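Local coordinates for Ras-3 from Cryphonectria parasitica (Cryphonectria parasitica, PDB 4KU4), which belongs to the Ras family of small nucleotide-binding proteins with a P-loop fold and is captured here with bound guanosine-5'-diphosphate, at residues 55-59 against 60-64; 77-80 against 81-84. One frame throughout, in Å; residues are numbered along the deposited sequence.

How the contacts relate
Both contacts are local, each made within one continuous run of chain, and they follow in series: the strand of contact 1 leads toward the helix of contact 2, yet their nearest atoms stay about 13 Å apart. Contact 1 (55-59 against 60-64) is partly buried, because one face of its hairpin at the margin of the sheet is covered by helix 182-196. Contact 2 (77-80 against 81-84) lies mostly at the surface on helix 77-84, with only Ile83 buried. Paired backbone bonds hold the hairpin together, with Cys55, Ile57, Ser62 and Leu64 packed on its covered face; in the helix, backbone bonds run between successive turns, and an indole ring lies against the preceding turn.

Contact 1 of 2, residues 55-59 against 60-64; sequences CVIDG and IPSHL
Cys55 and Ser62 hold each other by two backbone bonds, Cys55 N to Ser62 O (3.0 Å) and Ser62 N to Cys55 O (2.8 Å), the second almost straight at 178°. Nearer the turn, Ile57 and Ile60 exchange a second pair, but here each N-H comes in above the plane of the carbonyl it meets. Ser62 OG adds a side-chain bond to Ile60 O (3.0 Å). With OG beside its own backbone N (chi1 -46°), the hydroxyl reaches back along its strand, and Ile60 O is gripped from opposite faces by Ser62 OG and Ile57 N.

The pairing belongs to the beta hairpin of strands 50-57 and 60-67, the interswitch hairpin of Ras proteins, closed by a type I' turn from Ile57 to Ile60. Asp58 and Gly59 supply the two positive phi values of that turn, a shape glycine adopts easily, and Asp58 forms a salt bridge with Arg191.

Van der Waals packing lines the face of Cys55, Ile57 and Ser62. The Ile57 CD1 methyl rests on the hydroxyl Ser62 OG at 3.7 Å. Two apolar pairs meet at Leu64: Ile57 CD1 with Leu64 CD2 (4.1 Å) and Cys55 SG with Leu64 CG (4.2 Å). Short, unbranched Cys55 and Ser62 let the longer Ile57 and Leu64 meet there, under Phe187 of helix 182-196. On the other face stand Val56 and Pro61, a non-hydrogen-bonded pair where proline's missing N-H costs no bond to the partner strand.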
ATOM      1  N   CYS A  55     -16.365   3.520  -0.003  1.00  9.16           N
ATOM      2  CA  CYS A  55     -16.097   4.698  -0.820  1.00  6.04           C
ATOM      3  C   CYS A  55     -16.699   4.507  -2.196  1.00 16.34           C
ATOM      4  O   CYS A  55     -17.254   3.450  -2.508  1.00 10.87           O
ATOM      5  CB  CYS A  55     -14.575   4.924  -0.945  1.00 10.42           C
ATOM      6  SG  CYS A  55     -13.631   3.447  -1.469  1.00 15.98           S
ATOM      7  N   VAL A  56     -16.606   5.555  -3.006  1.00 13.24           N
ATOM      8  CA  VAL A  56     -16.921   5.472  -4.419  1.00 11.28           C
ATOM      9  C   VAL A  56     -15.644   5.818  -5.175  1.00 12.04           C
ATOM     10  O   VAL A  56     -15.121   6.924  -5.042  1.00 11.34           O
ATOM     11  CB  VAL A  56     -18.024   6.475  -4.819  1.00 13.98           C
ATOM     12  CG1 VAL A  56     -18.391   6.288  -6.281  1.00 13.41           C
ATOM     13  CG2 VAL A  56     -19.250   6.290  -3.943  1.00 12.55           C
ATOM     14  N   ILE A  57     -15.127   4.854  -5.932  1.00  8.21           N
ATOM     15  CA  ILE A  57     -13.932   5.065  -6.730  1.00  7.98           C
ATOM     16  C   ILE A  57     -14.313   5.167  -8.201  1.00  9.03           C
ATOM     17  O   ILE A  57     -14.822   4.214  -8.799  1.00  8.89           O
ATOM     18  CB  ILE A  57     -12.910   3.910  -6.533  1.00 10.50           C
ATOM     19  CG1 ILE A  57     -12.518   3.787  -5.061  1.00  9.97           C
ATOM     20  CG2 ILE A  57     -11.685   4.153  -7.371  1.00 11.33           C
ATOM     21  CD1 ILE A  57     -11.834   2.409  -4.679  1.00  9.76           C
ATOM     22  N   ASP A  58     -14.088   6.341  -8.784  1.00 10.28           N
ATOM     23  CA  ASP A  58     -14.434   6.573 -10.180  1.00  9.53           C
ATOM     24  C   ASP A  58     -15.844   6.082 -10.493  1.00 11.55           C
ATOM     25  O   ASP A  58     -16.046   5.311 -11.427  1.00 14.38           O
ATOM     26  CB  ASP A  58     -13.403   5.913 -11.110  1.00 11.72           C
ATOM     27  CG  ASP A  58     -12.015   6.476 -10.924  1.00 11.21           C
ATOM     28  OD1 ASP A  58     -11.905   7.595 -10.374  1.00 18.25           O
ATOM     29  OD2 ASP A  58     -11.036   5.812 -11.325  1.00 16.65           O
ATOM     30  N   GLY A  59     -16.804   6.523  -9.684  1.00 11.06           N
ATOM     31  CA  GLY A  59     -18.214   6.249  -9.912  1.00 11.86           C
ATOM     32  C   GLY A  59     -18.719   4.898  -9.440  1.00 11.13           C
ATOM     33  O   GLY A  59     -19.922   4.663  -9.424  1.00 11.48           O
ATOM     34  N   ILE A  60     -17.808   3.999  -9.077  1.00 10.21           N
ATOM     35  CA  ILE A  60     -18.194   2.658  -8.652  1.00 13.24           C
ATOM     36  C   ILE A  60     -18.084   2.505  -7.132  1.00 15.77           C
ATOM     37  O   ILE A  60     -16.989   2.635  -6.575  1.00 11.65           O
ATOM     38  CB  ILE A  60     -17.305   1.576  -9.307  1.00 16.33           C
ATOM     39  CG1 ILE A  60     -17.264   1.745 -10.824  1.00 17.21           C
ATOM     40  CG2 ILE A  60     -17.781   0.173  -8.908  1.00 14.38           C
ATOM     41  CD1 ILE A  60     -18.618   1.774 -11.464  1.00 17.03           C
ATOM     42  N   PRO A  61     -19.213   2.230  -6.451  1.00 16.61           N
ATOM     43  CA  PRO A  61     -19.151   1.979  -5.005  1.00 15.25           C
ATOM     44  C   PRO A  61     -18.250   0.791  -4.727  1.00 20.40           C
ATOM     45  O   PRO A  61     -18.412  -0.258  -5.361  1.00 12.75           O
ATOM     46  CB  PRO A  61     -20.601   1.626  -4.645  1.00 17.21           C
ATOM     47  CG  PRO A  61     -21.424   2.301  -5.714  1.00 19.83           C
ATOM     48  CD  PRO A  61     -20.596   2.146  -6.960  1.00 13.41           C
ATOM     49  N   SER A  62     -17.316   0.975  -3.798  1.00 14.08           N
ATOM     50  CA  SER A  62     -16.324  -0.039  -3.435  1.00 10.79           C
ATOM     51  C   SER A  62     -16.221  -0.132  -1.918  1.00 13.21           C
ATOM     52  O   SER A  62     -16.518   0.827  -1.206  1.00 12.09           O
ATOM     53  CB  SER A  62     -14.956   0.314  -4.017  1.00 17.20           C
ATOM     54  OG  SER A  62     -15.070   0.708  -5.378  1.00 15.78           O
ATOM     55  N   HIS A  63     -15.799  -1.290  -1.428  1.00 10.26           N
ATOM     56  CA  HIS A  63     -15.614  -1.499   0.005  1.00  8.40           C
ATOM     57  C   HIS A  63     -14.273  -2.195   0.186  1.00 11.45           C
ATOM     58  O   HIS A  63     -14.140  -3.381  -0.070  1.00 11.04           O
ATOM     59  CB  HIS A  63     -16.766  -2.334   0.579  1.00 10.97           C
ATOM     60  CG  HIS A  63     -16.844  -2.320   2.082  1.00  9.17           C
ATOM     61  ND1 HIS A  63     -17.908  -2.854   2.773  1.00 11.07           N
ATOM     62  CD2 HIS A  63     -15.991  -1.835   3.016  1.00  9.56           C
ATOM     63  CE1 HIS A  63     -17.711  -2.693   4.073  1.00  8.40           C
ATOM     64  NE2 HIS A  63     -16.559  -2.078   4.245  1.00 11.54           N
ATOM     65  N   LEU A  64     -13.277  -1.428   0.599  1.00  8.02           N
ATOM     66  CA  LEU A  64     -11.919  -1.924   0.720  1.00 10.07           C
ATOM     67  C   LEU A  64     -11.728  -2.512   2.112  1.00  8.37           C
ATOM     68  O   LEU A  64     -12.147  -1.924   3.105  1.00  9.43           O
ATOM     69  CB  LEU A  64     -10.928  -0.788   0.494  1.00  7.82           C
ATOM     70  CG  LEU A  64     -11.195   0.143  -0.697  1.00 13.87           C
ATOM     71  CD1 LEU A  64     -10.112   1.228  -0.838  1.00 10.48           C
ATOM     72  CD2 LEU A  64     -11.309  -0.675  -1.978  1.00 14.32           C
TER

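Contact 2 of 2, residues 77-80 against 81-84; sequences ALRE and QWIR
Trp82 lays its indole back against the preceding helical turn, its CG beside its own backbone N (chi1 -61°). One face of the ring is covered by backbone: Leu78 O sits 3.5 Å above the ring plane and Arg79 CA 3.3 Å above it, both offset toward the rim. Tryptophan suits this place because a broad flat ring can lie over backbone and side-chain atoms of two consecutive residues.

Leu78 reaches the same face with its branched end. CD2 meets Trp82 CZ2 at 3.5 Å, and CG lies 3.6 Å from Trp82 NE1, an approach opened by swinging CG opposite the backbone N (chi1 -176°). Leu78 O also accepts the backbone bond from Trp82 N (3.1 Å). Beside it, the aliphatic part of Arg79 touches the benzene side of the indole, leaving its guanidinium to form a salt bridge with Glu110 of helix 98-118.

Glu80 contributes mainly through its backbone: Glu80 O accepts from Arg84 N at 3.1 Å, and the start of the arginine chain runs past the same oxygen. The opposite charges of Glu80 and Arg84 stay 4.9 Å apart, from OE2 to NE. The i to i+4 bonds from Trp82 N, Ile83 N and Arg84 N mark an alpha helix, here the switch II helix of the Ras fold.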
ATOM      1  N   ALA A  77       7.537 -16.223   6.736  1.00 21.37           N
ATOM      2  CA  ALA A  77       6.446 -17.154   6.463  1.00 26.02           C
ATOM      3  C   ALA A  77       5.078 -16.508   6.670  1.00 23.79           C
ATOM      4  O   ALA A  77       4.161 -16.715   5.874  1.00 22.14           O
ATOM      5  CB  ALA A  77       6.580 -18.412   7.325  1.00 21.37           C
ATOM      6  N   LEU A  78       4.934 -15.732   7.742  1.00 24.71           N
ATOM      7  CA  LEU A  78       3.673 -15.032   7.985  1.00 25.64           C
ATOM      8  C   LEU A  78       3.396 -14.036   6.854  1.00 22.36           C
ATOM      9  O   LEU A  78       2.263 -13.895   6.404  1.00 21.40           O
ATOM     10  CB  LEU A  78       3.682 -14.326   9.345  1.00 21.55           C
ATOM     11  CG  LEU A  78       2.399 -13.609   9.796  1.00 23.66           C
ATOM     12  CD1 LEU A  78       1.213 -14.558   9.792  1.00 22.89           C
ATOM     13  CD2 LEU A  78       2.569 -12.978  11.178  1.00 20.91           C
ATOM     14  N   ARG A  79       4.435 -13.360   6.376  1.00 24.77           N
ATOM     15  CA  ARG A  79       4.256 -12.426   5.273  1.00 24.75           C
ATOM     16  C   ARG A  79       3.653 -13.147   4.071  1.00 26.62           C
ATOM     17  O   ARG A  79       2.821 -12.592   3.361  1.00 19.49           O
ATOM     18  CB  ARG A  79       5.574 -11.753   4.898  1.00 22.65           C
ATOM     19  CG  ARG A  79       5.416 -10.594   3.945  1.00 32.58           C
ATOM     20  CD  ARG A  79       6.714  -9.823   3.821  1.00 25.49           C
ATOM     21  NE  ARG A  79       7.409  -9.704   5.100  1.00 31.02           N
ATOM     22  CZ  ARG A  79       8.544 -10.334   5.395  1.00 32.17           C
ATOM     23  NH1 ARG A  79       9.113 -10.177   6.587  1.00 30.71           N
ATOM     24  NH2 ARG A  79       9.115 -11.122   4.501  1.00 35.93           N
ATOM     25  N   GLU A  80       4.061 -14.395   3.858  1.00 20.81           N
ATOM     26  CA  GLU A  80       3.538 -15.187   2.750  1.00 22.63           C
ATOM     27  C   GLU A  80       2.036 -15.467   2.884  1.00 24.86           C
ATOM     28  O   GLU A  80       1.326 -15.556   1.887  1.00 25.29           O
ATOM     29  CB  GLU A  80       4.312 -16.499   2.590  1.00 30.30           C
ATOM     30  CG  GLU A  80       4.875 -16.696   1.190  1.00 35.11           C
ATOM     31  CD  GLU A  80       4.986 -18.161   0.802  1.00 41.44           C
ATOM     32  OE1 GLU A  80       5.570 -18.941   1.583  1.00 43.91           O
ATOM     33  OE2 GLU A  80       4.492 -18.533  -0.285  1.00 42.07           O
ATOM     34  N   GLN A  81       1.545 -15.607   4.109  1.00 19.06           N
ATOM     35  CA  GLN A  81       0.106 -15.799   4.292  1.00 19.34           C
ATOM     36  C   GLN A  81      -0.622 -14.500   3.950  1.00 18.65           C
ATOM     37  O   GLN A  81      -1.635 -14.512   3.257  1.00 19.31           O
ATOM     38  CB  GLN A  81      -0.226 -16.233   5.721  1.00 25.29           C
ATOM     39  CG  GLN A  81      -1.562 -16.955   5.851  1.00 25.99           C
ATOM     40  CD  GLN A  81      -1.540 -18.004   6.958  1.00 32.53           C
ATOM     41  OE1 GLN A  81      -1.305 -17.682   8.122  1.00 34.36           O
ATOM     42  NE2 GLN A  81      -1.775 -19.262   6.597  1.00 32.99           N
ATOM     43  N   TRP A  82      -0.081 -13.386   4.427  1.00 15.22           N
ATOM     44  CA  TRP A  82      -0.655 -12.080   4.130  1.00 17.13           C
ATOM     45  C   TRP A  82      -0.818 -11.908   2.615  1.00 18.06           C
ATOM     46  O   TRP A  82      -1.815 -11.356   2.133  1.00 14.89           O
ATOM     47  CB  TRP A  82       0.231 -10.964   4.690  1.00 17.82           C
ATOM     48  CG  TRP A  82       0.426 -10.953   6.195  1.00 17.42           C
ATOM     49  CD1 TRP A  82      -0.399 -11.485   7.141  1.00 19.91           C
ATOM     50  CD2 TRP A  82       1.514 -10.343   6.907  1.00 18.25           C
ATOM     51  NE1 TRP A  82       0.114 -11.250   8.401  1.00 17.90           N
ATOM     52  CE2 TRP A  82       1.285 -10.547   8.281  1.00 24.81           C
ATOM     53  CE3 TRP A  82       2.656  -9.641   6.512  1.00 19.93           C
ATOM     54  CZ2 TRP A  82       2.162 -10.079   9.264  1.00 22.50           C
ATOM     55  CZ3 TRP A  82       3.523  -9.175   7.486  1.00 18.67           C
ATOM     56  CH2 TRP A  82       3.272  -9.395   8.846  1.00 24.91           C
ATOM     57  N   ILE A  83       0.159 -12.391   1.857  1.00 14.52           N
ATOM     58  CA  ILE A  83       0.145 -12.228   0.406  1.00 15.87           C
ATOM     59  C   ILE A  83      -0.869 -13.136  -0.295  1.00 13.76           C
ATOM     60  O   ILE A  83      -1.549 -12.716  -1.233  1.00 15.38           O
ATOM     61  CB  ILE A  83       1.569 -12.429  -0.193  1.00 14.03           C
ATOM     62  CG1 ILE A  83       2.511 -11.349   0.350  1.00 20.58           C
ATOM     63  CG2 ILE A  83       1.538 -12.392  -1.709  1.00 17.30           C
ATOM     64  CD1 ILE A  83       3.987 -11.588   0.055  1.00 19.47           C
ATOM     65  N   ARG A  84      -0.971 -14.384   0.157  1.00 15.85           N
ATOM     66  CA  ARG A  84      -1.921 -15.319  -0.429  1.00 20.12           C
ATOM     67  C   ARG A  84      -3.355 -14.838  -0.247  1.00 17.96           C
ATOM     68  O   ARG A  84      -4.195 -15.034  -1.125  1.00 19.42           O
ATOM     69  CB  ARG A  84      -1.763 -16.714   0.196  1.00 22.28           C
ATOM     70  CG  ARG A  84      -0.390 -17.327  -0.002  1.00 31.13           C
ATOM     71  CD  ARG A  84      -0.248 -18.654   0.746  1.00 29.71           C
ATOM     72  NE  ARG A  84      -0.271 -19.805  -0.152  1.00 35.67           N
ATOM     73  CZ  ARG A  84      -1.077 -20.851  -0.004  1.00 34.40           C
ATOM     74  NH1 ARG A  84      -1.928 -20.892   1.011  1.00 36.07           N
ATOM     75  NH2 ARG A  84      -1.028 -21.856  -0.867  1.00 38.92           N
TER